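Local coordinates for gamma-glutamyltransferase 1 Threonine peptidase. MEROPS family T03 (Pseudomonas nitroreducens, PDB 7D9E), which transfers the gamma-glutamyl group of glutathione and related gamma-glutamyl compounds to amino acids or peptides, or to water, at residues G94-T99 with E158-N163; D137-L142 with S181-R186; S77-T80 with V85-V88. One frame throughout, in Å; residues are numbered along the deposited sequence.

Contact 1. Residues G94-T99 with E158-N163. With DON (6-diazenyl-5-oxo-L-norleucine), chain D.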
ATOM      1  N   GLY B  94       0.282  -3.246   5.353  1.00 22.80           N
ATOM      2  CA  GLY B  94      -1.102  -3.601   5.638  1.00 28.34           C
ATOM      3  C   GLY B  94      -1.785  -2.557   6.491  1.00 19.68           C
ATOM      4  O   GLY B  94      -1.760  -1.358   6.190  1.00 21.07           O
ATOM      5  N   SER B  95      -2.411  -3.003   7.599  1.00 21.17           N
ATOM      6  CA  SER B  95      -3.168  -2.056   8.399  1.00 20.55           C
ATOM      7  C   SER B  95      -2.280  -1.062   9.145  1.00 21.19           C
ATOM      8  O   SER B  95      -2.815  -0.136   9.773  1.00 21.57           O
ATOM      9  CB  SER B  95      -4.049  -2.788   9.410  1.00 21.93           C
ATOM     10  OG  SER B  95      -3.257  -3.576  10.290  1.00 24.37           O
ATOM     11  N   ARG B  96      -0.949  -1.191   9.071  1.00 17.12           N
ATOM     12  CA  ARG B  96      -0.046  -0.226   9.672  1.00 15.72           C
ATOM     13  C   ARG B  96       0.320   0.914   8.727  1.00 14.41           C
ATOM     14  O   ARG B  96       1.055   1.813   9.111  1.00 15.15           O
ATOM     15  CB  ARG B  96       1.271  -0.890  10.071  1.00 16.65           C
ATOM     16  CG  ARG B  96       1.243  -1.986  11.164  1.00 17.43           C
ATOM     17  CD  ARG B  96       0.201  -3.051  11.047  1.00 20.86           C
ATOM     18  NE  ARG B  96       0.523  -4.112  12.007  1.00 20.96           N
ATOM     19  CZ  ARG B  96      -0.195  -5.192  12.241  1.00 24.30           C
ATOM     20  NH1 ARG B  96      -1.357  -5.408  11.625  1.00 25.01           N
ATOM     21  NH2 ARG B  96       0.240  -6.059  13.144  1.00 24.17           N
ATOM     22  N   ILE B  97      -0.155   0.894   7.492  1.00 15.32           N
ATOM     23  CA  ILE B  97       0.352   1.839   6.499  1.00 14.97           C
ATOM     24  C   ILE B  97       0.053   3.270   6.902  1.00 13.90           C
ATOM     25  O   ILE B  97       0.935   4.131   6.862  1.00 14.48           O
ATOM     26  CB  ILE B  97      -0.227   1.516   5.109  1.00 15.74           C
ATOM     27  CG1 ILE B  97       0.424   0.265   4.529  1.00 15.55           C
ATOM     28  CG2 ILE B  97      -0.049   2.745   4.173  1.00 16.57           C
ATOM     29  CD1 ILE B  97      -0.222  -0.250   3.272  1.00 17.38           C
ATOM     30  N   PHE B  98      -1.218   3.566   7.204  1.00 15.31           N
ATOM     31  CA  PHE B  98      -1.565   4.959   7.461  1.00 13.94           C
ATOM     32  C   PHE B  98      -1.108   5.397   8.842  1.00 14.86           C
ATOM     33  O   PHE B  98      -0.820   6.583   9.035  1.00 16.86           O
ATOM     34  CB  PHE B  98      -3.032   5.235   7.166  1.00 16.73           C
ATOM     35  CG  PHE B  98      -4.002   4.308   7.821  1.00 16.90           C
ATOM     36  CD1 PHE B  98      -4.338   4.476   9.150  1.00 18.28           C
ATOM     37  CD2 PHE B  98      -4.613   3.302   7.080  1.00 17.00           C
ATOM     38  CE1 PHE B  98      -5.251   3.627   9.757  1.00 20.71           C
ATOM     39  CE2 PHE B  98      -5.553   2.457   7.672  1.00 19.98           C
ATOM     40  CZ  PHE B  98      -5.865   2.631   9.016  1.00 20.27           C
ATOM     41  N   THR B  99      -1.002   4.480   9.815  1.00 16.50           N
ATOM     42  CA  THR B  99      -0.407   4.903  11.080  1.00 16.22           C
ATOM     43  C   THR B  99       1.084   5.172  10.924  1.00 15.04           C
ATOM     44  O   THR B  99       1.621   6.067  11.603  1.00 15.95           O
ATOM     45  CB  THR B  99      -0.670   3.914  12.221  1.00 17.76           C
ATOM     46  OG1 THR B  99      -0.065   2.664  11.935  1.00 16.88           O
ATOM     47  CG2 THR B  99      -2.182   3.767  12.492  1.00 18.01           C
ATOM     48  N   GLU B 158       3.515  -6.500  21.533  1.00 23.51           N
ATOM     49  CA  GLU B 158       3.792  -7.667  20.710  1.00 23.80           C
ATOM     50  C   GLU B 158       4.722  -7.313  19.557  1.00 22.47           C
ATOM     51  O   GLU B 158       4.481  -6.346  18.827  1.00 22.00           O
ATOM     52  CB  GLU B 158       2.497  -8.260  20.129  1.00 27.39           C
ATOM     53  N   ASP B 159       5.780  -8.110  19.393  1.00 23.91           N
ATOM     54  CA  ASP B 159       6.610  -8.071  18.195  1.00 22.69           C
ATOM     55  C   ASP B 159       5.823  -8.712  17.058  1.00 23.37           C
ATOM     56  O   ASP B 159       5.541  -9.915  17.087  1.00 27.81           O
ATOM     57  CB  ASP B 159       7.889  -8.857  18.470  1.00 28.12           C
ATOM     58  CG  ASP B 159       8.884  -8.788  17.325  1.00 31.80           C
ATOM     59  OD1 ASP B 159       8.495  -8.399  16.209  1.00 30.69           O
ATOM     60  OD2 ASP B 159      10.045  -9.204  17.531  1.00 41.08           O
ATOM     61  N   GLN B 160       5.463  -7.915  16.055  1.00 23.27           N
ATOM     62  CA  GLN B 160       4.613  -8.413  14.977  1.00 23.46           C
ATOM     63  C   GLN B 160       5.325  -9.345  14.000  1.00 31.87           C
ATOM     64  O   GLN B 160       4.644 -10.024  13.225  1.00 34.75           O
ATOM     65  CB  GLN B 160       3.972  -7.238  14.236  1.00 21.41           C
ATOM     66  CG  GLN B 160       4.910  -6.433  13.374  1.00 21.01           C
ATOM     67  CD  GLN B 160       4.238  -5.234  12.753  1.00 21.80           C
ATOM     68  OE1 GLN B 160       3.128  -4.848  13.146  1.00 21.93           O
ATOM     69  NE2 GLN B 160       4.867  -4.682  11.732  1.00 20.44           N
ATOM     70  N   GLY B 161       6.650  -9.403  14.011  1.00 28.05           N
ATOM     71  CA  GLY B 161       7.368 -10.398  13.230  1.00 29.89           C
ATOM     72  C   GLY B 161       7.672  -9.986  11.811  1.00 33.87           C
ATOM     73  O   GLY B 161       7.979 -10.843  10.980  1.00 35.25           O
ATOM     74  N   TRP B 162       7.574  -8.702  11.510  1.00 26.03           N
ATOM     75  CA  TRP B 162       7.886  -8.107  10.216  1.00 25.32           C
ATOM     76  C   TRP B 162       8.048  -6.613  10.435  1.00 24.14           C
ATOM     77  O   TRP B 162       7.416  -6.028  11.311  1.00 21.03           O
ATOM     78  CB  TRP B 162       6.837  -8.472   9.150  1.00 27.94           C
ATOM     79  CG  TRP B 162       5.381  -8.295   9.557  1.00 35.68           C
ATOM     80  CD1 TRP B 162       4.631  -9.199  10.267  1.00 39.21           C
ATOM     81  CD2 TRP B 162       4.480  -7.235   9.193  1.00 28.55           C
ATOM     82  NE1 TRP B 162       3.346  -8.739  10.418  1.00 38.58           N
ATOM     83  CE2 TRP B 162       3.223  -7.540   9.764  1.00 37.58           C
ATOM     84  CE3 TRP B 162       4.617  -6.055   8.458  1.00 35.95           C
ATOM     85  CZ2 TRP B 162       2.114  -6.708   9.627  1.00 33.78           C
ATOM     86  CZ3 TRP B 162       3.511  -5.223   8.329  1.00 44.20           C
ATOM     87  CH2 TRP B 162       2.274  -5.562   8.903  1.00 39.86           C
ATOM     88  N   ASN B 163       8.955  -6.014   9.676  1.00 21.27           N
ATOM     89  CA  ASN B 163       9.265  -4.612   9.899  1.00 21.45           C
ATOM     90  C   ASN B 163       8.021  -3.761   9.682  1.00 20.95           C
ATOM     91  O   ASN B 163       7.133  -4.076   8.882  1.00 23.32           O
ATOM     92  CB  ASN B 163      10.475  -4.192   9.069  1.00 28.04           C
ATOM     93  CG  ASN B 163      11.785  -4.684   9.673  1.00 27.76           C
ATOM     94  OD1 ASN B 163      11.822  -5.208  10.828  1.00 29.62           O
ATOM     95  ND2 ASN B 163      12.858  -4.573   8.911  1.00 35.24           N
TER
HETATM   96  O   DON D 701      -4.459  -3.175   0.470  1.00 17.87           O
HETATM   97  C   DON D 701      -4.062  -3.391   1.737  1.00 21.56           C
HETATM   98  OXT DON D 701      -4.331  -2.559   2.598  1.00 21.60           O
HETATM   99  CA  DON D 701      -3.201  -4.635   1.855  1.00 25.06           C
HETATM  100  N   DON D 701      -3.658  -5.682   0.968  1.00 20.83           N
HETATM  101  CB  DON D 701      -1.777  -4.073   1.653  1.00 24.65           C
HETATM  102  C1E DON D 701      -0.751  -5.160   1.544  1.00 31.15           C
HETATM  103  C1D DON D 701       0.608  -4.517   1.630  1.00 41.76           C
HETATM  104  O1J DON D 701       0.755  -3.288   1.721  1.00 54.71           O

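Contact 2. Residues D137-L142 with S181-R186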
ATOM      1  N   ASP B 137       8.273  -3.640  15.849  1.00 18.30           N
ATOM      2  CA  ASP B 137       9.085  -4.495  14.986  1.00 19.34           C
ATOM      3  C   ASP B 137      10.450  -4.774  15.613  1.00 19.10           C
ATOM      4  O   ASP B 137      10.838  -4.199  16.638  1.00 20.44           O
ATOM      5  CB  ASP B 137       9.189  -3.959  13.542  1.00 18.64           C
ATOM      6  CG  ASP B 137       9.910  -2.637  13.411  1.00 19.41           C
ATOM      7  OD1 ASP B 137      10.505  -2.133  14.387  1.00 19.73           O
ATOM      8  OD2 ASP B 137       9.904  -2.083  12.283  1.00 17.38           O
ATOM      9  N   ALA B 138      11.169  -5.715  15.011  1.00 19.56           N
ATOM     10  CA  ALA B 138      12.475  -6.079  15.537  1.00 22.46           C
ATOM     11  C   ALA B 138      13.541  -5.065  15.155  1.00 19.14           C
ATOM     12  O   ALA B 138      14.620  -5.057  15.759  1.00 22.47           O
ATOM     13  CB  ALA B 138      12.852  -7.485  15.069  1.00 27.79           C
ATOM     14  N   TYR B 139      13.266  -4.230  14.150  1.00 19.56           N
ATOM     15  CA  TYR B 139      14.167  -3.137  13.807  1.00 19.06           C
ATOM     16  C   TYR B 139      14.320  -2.148  14.955  1.00 19.15           C
ATOM     17  O   TYR B 139      15.437  -1.701  15.250  1.00 20.99           O
ATOM     18  CB  TYR B 139      13.655  -2.452  12.529  1.00 18.58           C
ATOM     19  CG  TYR B 139      14.237  -1.078  12.319  1.00 16.84           C
ATOM     20  CD1 TYR B 139      15.473  -0.905  11.713  1.00 16.73           C
ATOM     21  CD2 TYR B 139      13.529   0.047  12.707  1.00 16.10           C
ATOM     22  CE1 TYR B 139      15.999   0.353  11.536  1.00 22.34           C
ATOM     23  CE2 TYR B 139      14.054   1.303  12.542  1.00 16.66           C
ATOM     24  CZ  TYR B 139      15.282   1.453  11.940  1.00 20.36           C
ATOM     25  OH  TYR B 139      15.820   2.708  11.766  1.00 23.17           O
ATOM     26  N   ALA B 140      13.216  -1.792  15.615  1.00 18.98           N
ATOM     27  CA  ALA B 140      13.231  -0.829  16.718  1.00 19.99           C
ATOM     28  C   ALA B 140      12.229  -1.272  17.766  1.00 20.19           C
ATOM     29  O   ALA B 140      11.158  -0.676  17.925  1.00 19.68           O
ATOM     30  CB  ALA B 140      12.913   0.577  16.211  1.00 20.29           C
ATOM     31  N   PRO B 141      12.540  -2.330  18.502  1.00 20.62           N
ATOM     32  CA  PRO B 141      11.551  -2.879  19.431  1.00 22.32           C
ATOM     33  C   PRO B 141      11.297  -1.943  20.598  1.00 20.78           C
ATOM     34  O   PRO B 141      12.144  -1.124  20.968  1.00 23.16           O
ATOM     35  CB  PRO B 141      12.195  -4.183  19.906  1.00 24.73           C
ATOM     36  CG  PRO B 141      13.661  -3.973  19.705  1.00 24.27           C
ATOM     37  CD  PRO B 141      13.779  -3.128  18.466  1.00 23.26           C
ATOM     38  N   LEU B 142      10.102  -2.062  21.165  1.00 23.24           N
ATOM     39  CA  LEU B 142       9.800  -1.379  22.412  1.00 22.89           C
ATOM     40  C   LEU B 142      10.553  -2.050  23.550  1.00 26.08           C
ATOM     41  O   LEU B 142      10.448  -3.265  23.752  1.00 30.02           O
ATOM     42  CB  LEU B 142       8.299  -1.420  22.678  1.00 24.76           C
ATOM     43  CG  LEU B 142       7.499  -0.375  21.906  1.00 24.91           C
ATOM     44  CD1 LEU B 142       5.997  -0.641  22.016  1.00 24.49           C
ATOM     45  CD2 LEU B 142       7.829   1.026  22.368  1.00 26.16           C
ATOM     46  N   SER B 181      15.174   6.439   2.076  1.00 19.70           N
ATOM     47  CA  SER B 181      14.750   5.049   1.974  1.00 17.83           C
ATOM     48  C   SER B 181      14.848   4.417   3.355  1.00 17.40           C
ATOM     49  O   SER B 181      15.880   4.511   4.032  1.00 20.33           O
ATOM     50  CB  SER B 181      15.636   4.286   0.993  1.00 27.96           C
ATOM     51  OG  SER B 181      15.548   4.875  -0.297  1.00 29.85           O
ATOM     52  N   ASP B 182      13.775   3.767   3.759  1.00 18.62           N
ATOM     53  CA  ASP B 182      13.690   3.227   5.109  1.00 16.27           C
ATOM     54  C   ASP B 182      14.808   2.232   5.375  1.00 17.89           C
ATOM     55  O   ASP B 182      15.007   1.305   4.586  1.00 17.16           O
ATOM     56  CB  ASP B 182      12.340   2.511   5.204  1.00 15.79           C
ATOM     57  CG  ASP B 182      11.813   2.412   6.623  1.00 18.44           C
ATOM     58  OD1 ASP B 182      12.596   2.021   7.524  1.00 17.18           O
ATOM     59  OD2 ASP B 182      10.614   2.676   6.827  1.00 17.37           O
ATOM     60  N   PRO B 183      15.548   2.382   6.472  1.00 16.50           N
ATOM     61  CA  PRO B 183      16.538   1.365   6.830  1.00 17.59           C
ATOM     62  C   PRO B 183      15.935   0.013   7.156  1.00 17.29           C
ATOM     63  O   PRO B 183      16.700  -0.957   7.294  1.00 20.27           O
ATOM     64  CB  PRO B 183      17.273   1.972   8.031  1.00 20.03           C
ATOM     65  CG  PRO B 183      16.423   3.080   8.509  1.00 25.67           C
ATOM     66  CD  PRO B 183      15.439   3.465   7.461  1.00 18.27           C
ATOM     67  N   ARG B 184      14.602  -0.087   7.268  1.00 16.80           N
ATOM     68  CA  ARG B 184      13.969  -1.385   7.450  1.00 17.04           C
ATOM     69  C   ARG B 184      14.052  -2.247   6.202  1.00 18.77           C
ATOM     70  O   ARG B 184      13.877  -3.471   6.289  1.00 23.07           O
ATOM     71  CB  ARG B 184      12.497  -1.177   7.792  1.00 15.53           C
ATOM     72  CG  ARG B 184      12.274  -0.713   9.250  1.00 16.63           C
ATOM     73  CD  ARG B 184      10.872  -0.223   9.439  1.00 15.49           C
ATOM     74  NE  ARG B 184      10.644   0.405  10.721  1.00 14.67           N
ATOM     75  CZ  ARG B 184      10.968   1.663  11.028  1.00 15.53           C
ATOM     76  NH1 ARG B 184      11.581   2.456  10.147  1.00 17.07           N
ATOM     77  NH2 ARG B 184      10.676   2.186  12.217  1.00 17.29           N
ATOM     78  N   GLY B 185      14.277  -1.640   5.046  1.00 19.01           N
ATOM     79  CA  GLY B 185      14.297  -2.369   3.793  1.00 16.94           C
ATOM     80  C   GLY B 185      15.551  -2.130   2.994  1.00 16.59           C
ATOM     81  O   GLY B 185      16.558  -1.668   3.525  1.00 23.48           O
ATOM     82  N   ARG B 186      15.487  -2.413   1.701  1.00 15.64           N
ATOM     83  CA  ARG B 186      16.642  -2.395   0.812  1.00 15.46           C
ATOM     84  C   ARG B 186      16.501  -1.315  -0.255  1.00 16.18           C
ATOM     85  O   ARG B 186      17.127  -1.377  -1.320  1.00 19.06           O
ATOM     86  CB  ARG B 186      16.856  -3.780   0.202  1.00 19.10           C
ATOM     87  CG  ARG B 186      15.770  -4.223  -0.781  1.00 18.14           C
ATOM     88  CD  ARG B 186      16.105  -5.615  -1.268  1.00 21.18           C
ATOM     89  NE  ARG B 186      15.143  -6.220  -2.189  1.00 19.93           N
ATOM     90  CZ  ARG B 186      14.023  -6.857  -1.841  1.00 17.95           C
ATOM     91  NH1 ARG B 186      13.647  -6.952  -0.585  1.00 20.11           N
ATOM     92  NH2 ARG B 186      13.276  -7.383  -2.794  1.00 19.81           N
TER
HETATM   93  O   HOH W   1       9.636   0.429  14.206  1.00 18.57           O

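Contact 3. Residues S77-T80 with V85-V88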
ATOM      1  N   SER B  77       0.817   9.197  -0.808  1.00 15.48           N
ATOM      2  CA  SER B  77       0.532  10.552  -0.380  1.00 14.99           C
ATOM      3  C   SER B  77       1.513  11.550  -0.969  1.00 17.36           C
ATOM      4  O   SER B  77       2.685  11.244  -1.213  1.00 17.29           O
ATOM      5  CB  SER B  77       0.679  10.601   1.155  1.00 18.20           C
ATOM      6  OG  SER B  77      -0.329   9.828   1.814  1.00 17.20           O
ATOM      7  N   ILE B  78       1.010  12.770  -1.151  1.00 16.93           N
ATOM      8  CA  ILE B  78       1.798  13.915  -1.589  1.00 17.61           C
ATOM      9  C   ILE B  78       1.381  15.107  -0.736  1.00 17.99           C
ATOM     10  O   ILE B  78       0.203  15.474  -0.698  1.00 21.05           O
ATOM     11  CB  ILE B  78       1.591  14.242  -3.079  1.00 18.66           C
ATOM     12  CG1 ILE B  78       1.920  13.018  -3.938  1.00 18.91           C
ATOM     13  CG2 ILE B  78       2.437  15.469  -3.480  1.00 19.82           C
ATOM     14  CD1 ILE B  78       1.647  13.262  -5.422  1.00 19.64           C
ATOM     15  N   VAL B  79       2.343  15.724  -0.058  1.00 18.61           N
ATOM     16  CA  VAL B  79       2.093  16.964   0.655  1.00 18.48           C
ATOM     17  C   VAL B  79       2.563  18.114  -0.217  1.00 19.81           C
ATOM     18  O   VAL B  79       3.643  18.048  -0.826  1.00 20.37           O
ATOM     19  CB  VAL B  79       2.810  17.026   2.021  1.00 18.94           C
ATOM     20  CG1 VAL B  79       2.351  18.252   2.787  1.00 21.71           C
ATOM     21  CG2 VAL B  79       2.555  15.765   2.799  1.00 20.81           C
ATOM     22  N   THR B  80       1.775  19.176  -0.261  1.00 21.45           N
ATOM     23  CA  THR B  80       2.116  20.392  -0.981  1.00 21.84           C
ATOM     24  C   THR B  80       2.025  21.585  -0.039  1.00 22.88           C
ATOM     25  O   THR B  80       1.397  21.528   1.024  1.00 24.39           O
ATOM     26  CB  THR B  80       1.178  20.593  -2.183  1.00 25.91           C
ATOM     27  OG1 THR B  80      -0.135  20.924  -1.719  1.00 29.70           O
ATOM     28  CG2 THR B  80       1.120  19.347  -3.019  1.00 28.12           C
ATOM     29  N   VAL B  85       4.977  20.829  -4.632  1.00 25.73           N
ATOM     30  CA  VAL B  85       5.229  19.623  -3.865  1.00 22.65           C
ATOM     31  C   VAL B  85       6.275  19.909  -2.799  1.00 22.93           C
ATOM     32  O   VAL B  85       7.295  20.557  -3.051  1.00 25.42           O
ATOM     33  CB  VAL B  85       5.697  18.515  -4.818  1.00 23.40           C
ATOM     34  CG1 VAL B  85       6.166  17.305  -4.044  1.00 22.12           C
ATOM     35  CG2 VAL B  85       4.571  18.142  -5.770  1.00 26.91           C
ATOM     36  N   SER B  86       6.021  19.400  -1.602  1.00 21.68           N
ATOM     37  CA  SER B  86       6.961  19.496  -0.497  1.00 20.70           C
ATOM     38  C   SER B  86       7.381  18.137   0.039  1.00 19.65           C
ATOM     39  O   SER B  86       8.510  18.017   0.515  1.00 21.16           O
ATOM     40  CB  SER B  86       6.366  20.319   0.647  1.00 27.02           C
ATOM     41  OG  SER B  86       5.133  19.786   1.074  1.00 31.21           O
ATOM     42  N   LEU B  87       6.524  17.113  -0.030  1.00 18.40           N
ATOM     43  CA  LEU B  87       6.889  15.805   0.495  1.00 17.39           C
ATOM     44  C   LEU B  87       6.101  14.745  -0.242  1.00 20.52           C
ATOM     45  O   LEU B  87       4.893  14.896  -0.427  1.00 22.06           O
ATOM     46  CB  LEU B  87       6.592  15.730   1.999  1.00 20.02           C
ATOM     47  CG  LEU B  87       7.106  14.477   2.726  1.00 22.18           C
ATOM     48  CD1 LEU B  87       8.625  14.499   2.789  1.00 23.30           C
ATOM     49  CD2 LEU B  87       6.494  14.388   4.123  1.00 21.68           C
ATOM     50  N   VAL B  88       6.777  13.681  -0.663  1.00 17.77           N
ATOM     51  CA  VAL B  88       6.137  12.555  -1.334  1.00 17.53           C
ATOM     52  C   VAL B  88       6.495  11.324  -0.531  1.00 18.21           C
ATOM     53  O   VAL B  88       7.672  11.121  -0.219  1.00 17.63           O
ATOM     54  CB  VAL B  88       6.634  12.407  -2.780  1.00 15.57           C
ATOM     55  CG1 VAL B  88       5.824  11.343  -3.508  1.00 18.38           C
ATOM     56  CG2 VAL B  88       6.521  13.737  -3.527  1.00 17.69           C
TER

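Contact 1. Residues G94-T99 with E158-N163
At the start of helix 97-109, beside the gamma-glutamyl pocket of this Ntn-hydrolase subunit, Arg-96 reaches across to the loop that follows strand 156-159 and meets Gln-160 and Trp-162. Its NE and NH2 both close on one oxygen, Gln-160 OE1, with NE at 2.9 Å (N-H...O angle 147°) and NH2 at 3.1 Å. Both donors come from the same face of the amide, NE tilted from its plane and NH2 above it. The bend at chi2 (47°), with the chain extended beyond it, turns the NE/NH2 side of the guanidinium to Gln-160 OE1. Trp-162 CZ2 lies over the centre of one guanidinium face, 3.8 Å from Arg-96 CZ, the indole inclined at 44°. The amide is fixed at its other end as well: Gln-160 NE2 gives a 2.9 Å bond to Trp-162 O, which sets OE1 toward the arginine. Arg-96 NH1 turns back to Ser-95 OG at 3.0 Å, and Tyr-135 adds a cation-pi contact. Nearby, Ile-97 CD1 approaches DON O1J to 3.5 Å. Gly-94 and Ile-97 belong to the DON pocket, so the side-on, two-nitrogen grip of Arg-96 on Gln-160 OE1 joins the 158-163 loop to a segment lining the gamma-glutamyl site of a gamma-glutamyltransferase.

Contact 2. Residues D137-L142 with S181-R186
Asp-137 OD2 is gripped by Arg-184 NE, at 3.0 Å on its syn lone pair and in the guanidinium plane, and by the backbone N of Met-164. Arg-184 belongs to the type I beta turn from Asp-182 to Gly-185, between strands 176-181 and 188-192, and its chain, extended from CG to NE, crosses to the loop after strand 133-136. Asp-182 OD1 accepts from Arg-184 NH1 at 2.8 Å, completing a salt-bridge network, and from Arg-184 N at 2.9 Å, which makes an Asx turn. Asp-137 OD1 holds Ala-140 N in an Asx motif and takes a 2.7 Å bond from a water that in turn accepts from Arg-184 NH2. Arg-184 CG sits over one face of the Tyr-139 ring, 3.9 Å from its centroid in a CH-pi contact, and Tyr-139 CE2 stands over the centre of the Arg-184 guanidinium. A leucine in place of Arg-184 would probably leave Asp-137 without its arginine mate and the Tyr-139 face without its flat partner, while Asp-182 would keep its salt bridge to Arg-123. At the far end of the ring, Tyr-139 OH bonds to Ala-120 O and comes within 3.3 Å of Pro-183 CG.

Contact 3. Residues S77-T80 with V85-V88
From its CB outward, Val-79 rises from the sheet on the same face as Leu-87. CB rests 4.0 Å from Leu-87 CB, the two side chains side by side and pointing the same way. CG1, anti to the backbone N (chi1 -172°), extends to Ser-86 OG at 3.6 Å, whereas CG2 turns to the leucine and comes 4.1 Å from Leu-87 CB. Tyr-109 of helix 97-109 packs on Val-79, Ser-86 and Leu-87, and Leu-105 of the same helix also touches the leucine.

The backbone beneath these groups explains why one valine meets two neighbours. Val-79 N donates to Leu-87 O at 2.7 Å, nearly straight at the hydrogen (163°), and Val-79 O then accepts from two successive amides, Ser-86 N at 2.8 Å and Leu-87 N at 3.1 Å. Both amides approach from one face of the carbonyl. Two residues opposite one define a classic beta bulge in the antiparallel hairpin of strands 77-81 and 84-90, and the register shifts by one between Val-79 and Thr-80. The two strand segments run 153° apart in direction.

On the face opposite Val-79 and Leu-87, Ile-78 and Val-88 form a non-hydrogen-bonded pair whose side chains face strand 13-19, as Val-85 also does through Ala-13. Ile-78 CG2 meets Val-85 CG2 at 4.1 Å, the branches touching at an oblique angle. Ile-78, Val-79 and Thr-80 also pair in an antiparallel ladder with a strand of the partner chain, through which the sheet continues across the interface.

Contact 3 closes first along the chain. Strand 84-90 then leads on to contact 1, which begins in the turn leading into helix 97-109; the segments of contacts 1 and 2 alternate after that. Contacts 1 and 2 are neighbours, their centres 11 Å apart, and they touch where Asn-163 ND2 probably bonds to Arg-184 O at 3.0 Å. Contact 3 stands apart, with its centre about 23 Å from each of the other two, yet helix 97-109 packs its later residues on the hairpin, and its start lies at the DON pocket. The loops after strands 133-136 and 156-159 thus reach the four-stranded sheet by two routes: contact 1 through the start of that helix, contact 2 through the loop after edge strand 176-181.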